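Local coordinates for protein N-acetylneuraminic acid (Sialic acid) synthetase (Leptospira borgpetersenii serovar Hardjo-bovis, PDB 6NCS) that probably makes sialic acid or its 9-phosphate by condensing phosphoenolpyruvate with an N-acetylmannosamine, and carries a manganese ion in its barrel, at residues A[34-43]-A[79-88]; A[121-131]-A[143-154]. All blocks are in the same frame, centred on the assembly; numbering follows the deposited sequence. Where two conformers were deposited one is given.

Interaction 1: A[34-43]-A[79-88]; sequences LNHGGDLNLA and VKPAEFGKKE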
# COMPACT_ATOMS: atom_id res chain seq x y z
N LEU A 34 1.57 4.73 28.59
CA LEU A 34 1.25 4.77 30.01
C LEU A 34 0.64 3.46 30.49
O LEU A 34 0.16 3.39 31.63
CB LEU A 34 0.30 5.93 30.30
CG LEU A 34 0.88 7.30 29.94
CD1 LEU A 34 -0.02 8.41 30.46
CD2 LEU A 34 2.27 7.44 30.51
N ASN A 35 0.65 2.42 29.66
CA ASN A 35 -0.12 1.21 29.95
C ASN A 35 0.42 0.45 31.16
O ASN A 35 -0.33 -0.31 31.79
CB ASN A 35 -0.15 0.32 28.70
CG ASN A 35 -0.96 -0.94 28.90
OD1 ASN A 35 -0.41 -2.00 29.16
ND2 ASN A 35 -2.27 -0.82 28.77
N HIS A 36 1.68 0.68 31.55
CA HIS A 36 2.22 0.05 32.76
C HIS A 36 1.64 0.65 34.04
O HIS A 36 1.81 0.06 35.11
CB HIS A 36 3.74 0.20 32.77
CG HIS A 36 4.18 1.61 32.51
ND1 HIS A 36 4.02 2.62 33.44
CD2 HIS A 36 4.73 2.18 31.41
CE1 HIS A 36 4.48 3.75 32.93
NE2 HIS A 36 4.92 3.51 31.71
N GLY A 37 0.99 1.81 33.96
CA GLY A 37 0.36 2.37 35.14
C GLY A 37 1.30 2.83 36.22
O GLY A 37 0.87 3.05 37.36
N GLY A 38 2.58 3.00 35.91
CA GLY A 38 3.58 3.34 36.90
C GLY A 38 4.16 2.16 37.65
O GLY A 38 4.93 2.36 38.60
N ASP A 39 3.78 0.94 37.27
CA ASP A 39 4.31 -0.28 37.87
C ASP A 39 5.64 -0.58 37.20
O ASP A 39 5.67 -0.94 36.02
CB ASP A 39 3.32 -1.43 37.68
CG ASP A 39 3.77 -2.74 38.32
OD1 ASP A 39 4.99 -2.95 38.53
OD2 ASP A 39 2.89 -3.57 38.60
N LEU A 40 6.75 -0.41 37.93
CA LEU A 40 8.06 -0.57 37.31
C LEU A 40 8.30 -2.00 36.86
O LEU A 40 8.85 -2.23 35.78
CB LEU A 40 9.17 -0.12 38.27
CG LEU A 40 10.60 -0.19 37.74
CD1 LEU A 40 10.74 0.60 36.47
CD2 LEU A 40 11.57 0.33 38.80
N ASN A 41 7.92 -2.98 37.69
CA ASN A 41 8.10 -4.38 37.30
C ASN A 41 7.28 -4.72 36.06
O ASN A 41 7.71 -5.55 35.25
CB ASN A 41 7.73 -5.30 38.45
CG ASN A 41 8.74 -5.25 39.56
OD1 ASN A 41 9.87 -4.82 39.34
ND2 ASN A 41 8.34 -5.68 40.75
N LEU A 42 6.11 -4.11 35.91
CA LEU A 42 5.32 -4.35 34.71
C LEU A 42 5.99 -3.75 33.49
O LEU A 42 6.02 -4.36 32.41
CB LEU A 42 3.91 -3.80 34.89
CG LEU A 42 2.93 -4.02 33.73
CD1 LEU A 42 2.89 -5.49 33.33
CD2 LEU A 42 1.53 -3.54 34.13
N ALA A 43 6.55 -2.54 33.63
CA ALA A 43 7.28 -1.93 32.53
C ALA A 43 8.47 -2.78 32.12
O ALA A 43 8.76 -2.91 30.92
CB ALA A 43 7.72 -0.51 32.91
N VAL A 79 -3.27 10.07 34.96
CA VAL A 79 -1.91 9.81 34.50
C VAL A 79 -0.86 10.04 35.58
O VAL A 79 0.30 9.67 35.38
CB VAL A 79 -1.56 10.66 33.25
CG1 VAL A 79 -2.54 10.38 32.11
CG2 VAL A 79 -1.51 12.14 33.60
N LYS A 80 -1.23 10.66 36.70
CA LYS A 80 -0.26 10.86 37.78
C LYS A 80 0.44 9.58 38.22
O LYS A 80 1.67 9.60 38.37
CB LYS A 80 -0.96 11.54 38.97
CG LYS A 80 0.02 12.16 39.95
CD LYS A 80 0.99 13.03 39.18
CE LYS A 80 1.67 14.05 40.04
NZ LYS A 80 2.41 15.03 39.20
N PRO A 81 -0.25 8.45 38.43
CA PRO A 81 0.45 7.24 38.89
C PRO A 81 1.44 6.68 37.89
O PRO A 81 2.35 5.96 38.30
CB PRO A 81 -0.68 6.24 39.16
CG PRO A 81 -1.87 7.07 39.39
CD PRO A 81 -1.72 8.25 38.48
N ALA A 82 1.29 6.97 36.60
CA ALA A 82 2.13 6.39 35.57
C ALA A 82 3.38 7.21 35.30
O ALA A 82 4.14 6.87 34.39
CB ALA A 82 1.33 6.21 34.28
N GLU A 83 3.63 8.27 36.06
CA GLU A 83 4.85 9.04 35.87
C GLU A 83 6.07 8.21 36.26
O GLU A 83 6.08 7.58 37.32
CB GLU A 83 4.81 10.33 36.70
CG GLU A 83 3.89 11.41 36.14
CD GLU A 83 4.01 12.73 36.88
OE1 GLU A 83 5.05 12.95 37.54
OE2 GLU A 83 3.07 13.55 36.81
N PHE A 84 7.08 8.22 35.41
CA PHE A 84 8.39 7.68 35.73
C PHE A 84 9.41 8.81 35.77
O PHE A 84 9.27 9.82 35.07
CB PHE A 84 8.85 6.64 34.71
CG PHE A 84 8.25 5.27 34.93
CD1 PHE A 84 7.94 4.83 36.20
CD2 PHE A 84 8.02 4.43 33.85
CE1 PHE A 84 7.39 3.57 36.40
CE2 PHE A 84 7.48 3.17 34.04
CZ PHE A 84 7.16 2.75 35.31
N GLY A 85 10.46 8.63 36.56
CA GLY A 85 11.52 9.61 36.61
C GLY A 85 12.84 9.04 36.17
O GLY A 85 12.91 7.89 35.73
N LYS A 86 13.91 9.83 36.32
CA LYS A 86 15.23 9.43 35.83
C LYS A 86 15.63 8.05 36.34
O LYS A 86 16.15 7.23 35.58
CB LYS A 86 16.26 10.48 36.23
CG LYS A 86 17.64 10.29 35.61
CD LYS A 86 18.58 11.41 36.04
CE LYS A 86 19.97 11.27 35.41
NZ LYS A 86 20.82 12.45 35.74
N LYS A 87 15.41 7.77 37.64
CA LYS A 87 15.85 6.50 38.20
C LYS A 87 15.15 5.32 37.52
O LYS A 87 15.78 4.28 37.27
CB LYS A 87 15.58 6.47 39.71
N GLU A 88 13.86 5.46 37.23
CA GLU A 88 13.15 4.37 36.56
C GLU A 88 13.56 4.25 35.10
O GLU A 88 13.75 3.14 34.59
CB GLU A 88 11.64 4.58 36.66
CG GLU A 88 11.07 4.44 38.07
CD GLU A 88 11.25 5.68 38.91
OE1 GLU A 88 11.48 6.77 38.35
OE2 GLU A 88 11.18 5.55 40.14

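Interaction 2: A[121-131]-A[143-154]; sequences VEILKIASCDI and SGLIVILSRGTA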
# COMPACT_ATOMS: atom_id res chain seq x y z
N VAL A 121 19.74 8.65 25.77
CA VAL A 121 18.89 8.21 24.66
C VAL A 121 19.42 8.83 23.36
O VAL A 121 20.01 9.92 23.36
CB VAL A 121 17.41 8.57 24.87
CG1 VAL A 121 16.94 8.11 26.25
CG2 VAL A 121 17.17 10.07 24.65
N GLU A 122 19.25 8.11 22.26
CA GLU A 122 19.71 8.58 20.96
C GLU A 122 18.58 9.03 20.05
O GLU A 122 18.85 9.64 19.01
CB GLU A 122 20.53 7.49 20.25
CG GLU A 122 21.88 7.19 20.91
CD GLU A 122 22.83 8.39 20.93
OE1 GLU A 122 22.69 9.30 20.08
OE2 GLU A 122 23.73 8.42 21.80
N ILE A 123 17.33 8.73 20.41
CA ILE A 123 16.14 9.10 19.64
C ILE A 123 15.14 9.76 20.57
O ILE A 123 14.93 9.29 21.70
CB ILE A 123 15.47 7.88 18.97
CG1 ILE A 123 16.44 7.11 18.09
CG2 ILE A 123 14.27 8.31 18.13
CD1 ILE A 123 15.75 5.98 17.34
N LEU A 124 14.48 10.81 20.09
CA LEU A 124 13.36 11.44 20.78
C LEU A 124 12.10 11.29 19.94
O LEU A 124 12.13 11.49 18.72
CB LEU A 124 13.62 12.93 21.04
CG LEU A 124 14.83 13.34 21.87
CD1 LEU A 124 15.03 14.84 21.74
CD2 LEU A 124 14.62 12.96 23.32
N LYS A 125 10.99 10.96 20.58
CA LYS A 125 9.68 11.03 19.94
C LYS A 125 8.98 12.30 20.41
O LYS A 125 9.02 12.62 21.59
CB LYS A 125 8.83 9.81 20.29
CG LYS A 125 7.39 9.90 19.82
CD LYS A 125 7.28 9.72 18.34
CE LYS A 125 5.89 10.11 17.84
NZ LYS A 125 4.83 9.23 18.40
N ILE A 126 8.34 13.01 19.48
CA ILE A 126 7.50 14.16 19.83
C ILE A 126 6.07 13.82 19.46
O ILE A 126 5.79 13.47 18.30
CB ILE A 126 7.95 15.45 19.13
CG1 ILE A 126 9.39 15.80 19.52
CG2 ILE A 126 7.01 16.60 19.50
CD1 ILE A 126 9.57 16.12 20.99
N ALA A 127 5.17 13.93 20.44
CA ALA A 127 3.78 13.52 20.30
C ALA A 127 3.03 14.43 19.33
O ALA A 127 3.41 15.58 19.11
CB ALA A 127 3.09 13.53 21.66
N SER A 128 1.94 13.89 18.76
CA SER A 128 1.15 14.67 17.81
C SER A 128 0.66 15.97 18.43
O SER A 128 0.70 17.02 17.78
CB SER A 128 -0.05 13.86 17.31
OG SER A 128 0.36 12.74 16.55
N CYS A 129 0.21 15.92 19.68
CA CYS A 129 -0.31 17.11 20.34
C CYS A 129 0.74 18.21 20.50
O CYS A 129 0.37 19.34 20.84
CB CYS A 129 -0.86 16.74 21.71
SG CYS A 129 0.42 16.19 22.88
N ASP A 130 2.02 17.91 20.26
CA ASP A 130 3.08 18.89 20.41
C ASP A 130 3.63 19.35 19.07
O ASP A 130 4.70 19.95 19.01
CB ASP A 130 4.19 18.33 21.30
CG ASP A 130 3.80 18.37 22.75
OD1 ASP A 130 3.08 19.33 23.11
OD2 ASP A 130 4.18 17.46 23.52
N ILE A 131 2.90 19.11 17.98
CA ILE A 131 3.39 19.56 16.68
C ILE A 131 3.36 21.07 16.56
O ILE A 131 4.00 21.63 15.66
CB ILE A 131 2.60 18.86 15.56
CG1 ILE A 131 3.32 19.05 14.22
CG2 ILE A 131 1.16 19.36 15.52
CD1 ILE A 131 2.98 18.02 13.18
N SER A 143 18.95 19.53 20.29
CA SER A 143 19.61 18.45 21.02
C SER A 143 20.57 17.67 20.14
O SER A 143 21.50 17.03 20.66
CB SER A 143 18.56 17.49 21.60
OG SER A 143 17.94 16.76 20.55
N GLY A 144 20.36 17.69 18.82
CA GLY A 144 21.16 16.89 17.92
C GLY A 144 20.76 15.44 17.83
O GLY A 144 21.31 14.71 16.99
N LEU A 145 19.82 14.98 18.65
CA LEU A 145 19.39 13.60 18.60
C LEU A 145 18.47 13.36 17.41
O LEU A 145 17.97 14.29 16.77
CB LEU A 145 18.65 13.22 19.89
CG LEU A 145 19.40 13.48 21.20
CD1 LEU A 145 18.55 13.02 22.38
CD2 LEU A 145 20.75 12.77 21.17
N ILE A 146 18.25 12.08 17.10
CA ILE A 146 17.26 11.70 16.10
C ILE A 146 15.89 12.04 16.64
O ILE A 146 15.58 11.75 17.80
CB ILE A 146 17.35 10.20 15.79
CG1 ILE A 146 18.75 9.82 15.28
CG2 ILE A 146 16.25 9.78 14.81
CD1 ILE A 146 19.03 8.34 15.43
N VAL A 147 15.04 12.65 15.80
CA VAL A 147 13.72 13.09 16.24
C VAL A 147 12.68 12.42 15.36
O VAL A 147 12.76 12.51 14.13
CB VAL A 147 13.56 14.61 16.17
CG1 VAL A 147 12.15 14.99 16.61
CG2 VAL A 147 14.60 15.31 17.05
N ILE A 148 11.72 11.76 15.99
CA ILE A 148 10.54 11.24 15.32
C ILE A 148 9.37 12.11 15.75
O ILE A 148 9.08 12.22 16.95
CB ILE A 148 10.27 9.77 15.68
CG1 ILE A 148 11.49 8.90 15.36
CG2 ILE A 148 9.03 9.30 14.94
CD1 ILE A 148 11.31 7.42 15.79
N LEU A 149 8.71 12.75 14.78
CA LEU A 149 7.54 13.59 15.02
C LEU A 149 6.32 12.95 14.39
O LEU A 149 6.39 12.49 13.25
CB LEU A 149 7.76 14.98 14.42
CG LEU A 149 6.59 15.98 14.47
CD1 LEU A 149 6.28 16.40 15.91
CD2 LEU A 149 6.92 17.19 13.59
N SER A 150 5.22 12.87 15.13
CA SER A 150 3.93 12.45 14.59
C SER A 150 3.09 13.68 14.28
O SER A 150 3.16 14.69 14.98
CB SER A 150 3.18 11.56 15.59
OG SER A 150 3.73 10.26 15.62
N ARG A 151 2.27 13.59 13.22
CA ARG A 151 1.54 14.76 12.74
C ARG A 151 0.02 14.66 12.93
O ARG A 151 -0.72 15.35 12.23
CB ARG A 151 1.87 15.08 11.27
CG ARG A 151 1.79 13.93 10.22
CD ARG A 151 0.35 13.46 9.94
NE ARG A 151 -0.59 14.55 9.65
CZ ARG A 151 -1.45 14.54 8.64
NH1 ARG A 151 -1.50 13.49 7.83
NH2 ARG A 151 -2.28 15.55 8.44
N GLY A 152 -0.45 13.85 13.87
CA GLY A 152 -1.86 13.89 14.21
C GLY A 152 -2.26 15.32 14.54
O GLY A 152 -1.43 16.07 15.06
N THR A 153 -3.48 15.71 14.18
CA THR A 153 -4.10 17.04 14.34
C THR A 153 -3.63 18.08 13.32
O THR A 153 -4.24 19.15 13.24
CB THR A 153 -3.90 17.66 15.74
OG1 THR A 153 -2.56 18.16 15.85
CG2 THR A 153 -4.16 16.64 16.84
N ALA A 154 -2.57 17.83 12.54
CA ALA A 154 -1.85 18.91 11.87
C ALA A 154 -2.24 19.07 10.40
O ALA A 154 -2.41 18.10 9.66
CB ALA A 154 -0.34 18.69 11.97
O HOH W 1 2.06 9.10 17.54

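Interaction 1: A[34-43]-A[79-88]
The imidazole of His36 and the phenyl ring of Phe84 form an offset stack, centroids 4.4 Å apart and planes inclined by 18°, where the loops after strands 27-33 and 57-62 of the TIM barrel meet. Phe84 CE2 lies over one imidazole face, displaced toward the rim, and comes within 3.3 Å of His36 CE1. CA of Leu34 lies on the opposite face, so the ring sits between its own loop and the incoming phenyl. In the imidazole plane are Gly38 N and Ala82 O. Gly38 N donates to His36 ND1 over 2.9 Å, a bond that fixes the rotation of the ring; chi1 of 50°, with CG between the backbone N and the carbonyl carbon, folds the imidazole back over its own loop to receive it. Around the phenyl, Asp39 O is near the ring plane at the edge, while Ala43 CB comes in obliquely.

Beside the rings the two backbones nearly touch. A type I turn from Leu34 to Gly37 runs into a type I' turn from His36 to Asp39, and Gly38, having no side chain, brings its CA within 3.6 Å of Ala82 CA. The same glycine points a CA-H at Pro81 O, the CA-to-O distance being 3.2 Å. No hydrogen bond crosses between the segments. Leu34 CD1 packs on Val79 CG1, and this leucine side chain is about 9 Å from the manganese ion.

Each segment runs into a helix. Asp39 OD1 caps helix 40-52 by accepting from Leu42 N, which approaches from above the carboxylate plane. At the start of helix 86-98, Glu88 OE1 accepts from Gly85 N over 2.8 Å, and Glu88 CB meets Leu40 CD1 at 4.1 Å.

Interaction 2: A[121-131]-A[143-154]
Leu124 joins Ile146 and Ile148 by backbone bonds: its N donates to Ile146 O over 2.7 Å, and its O accepts from Ile148 N. Glu122 O and Ile126 extend the pattern, pairing strand 123-126 with strand 146-150 in parallel, their directions 20° apart, within a beta-alpha-beta unit of the TIM barrel. Beyond the strands Ser128 OG accepts a weak bond from Gly152 N. Ser150 O is buried without a hydrogen-bond partner; the CA-H of Ser128 points at it, CA-to-O 3.5 Å.

Apolar contacts divide between two faces. Toward the barrel interior, Ile123 CG2 meets Ile148 CD1 at 3.9 Å, with Phe104 of strand 102-107 also against Ile123. On the side covered by helix 134-143, Leu149 CD1 rests on Ile126 CG2 at 3.7 Å, and Leu124 CG on Leu145 CD1. Past the strand ends, Ile131 bridges to the loop that follows: with CG1 anti to the backbone N (chi1 -166°), CD1 reaches Ala154 CB at 3.6 Å and also the backbone of Arg151.

On the interior face, Lys125 lays its CD against Ile148 CG2, crossing that side chain at about a right angle, and bends twice, at chi2 and chi4, so that NZ arrives near Ser150. A water accepts from Lys125 NZ at 2.9 Å; its bond to Ser150 OG is doubtful, because that side chain is modelled in two positions. NZ further forms a salt bridge with Glu229 and a hydrogen bond to a bound citrate, which Ser128 N meets weakly. The strand pair thus presents Lys125, and the turn after strand 123-126 the N-H of Ser128, to a citrate that probably came from the crystallisation liquor, consistent with an anion-binding pocket close to the metal site.

In the fold
From the N terminus, strand 27-33 leads into segment 34-43 and helix 40-52. The chain then passes through strand 57-62 and two short helices before 79-88 returns to close interaction 1, a loop of 35 intervening residues. Helix 86-98, strand 102-107 and helix 110-118 follow, bringing the chain to 121-131. Helix 134-143 then makes the short excursion that interaction 2 closes at 143-154. The two contacts are in series, neither nesting nor crossing, with nearest atoms about 9 Å apart. Interaction 1 ties together the first two barrel loops and their helices; interaction 2 joins the fourth and fifth strands, with strand 102-107 lying against the latter contact.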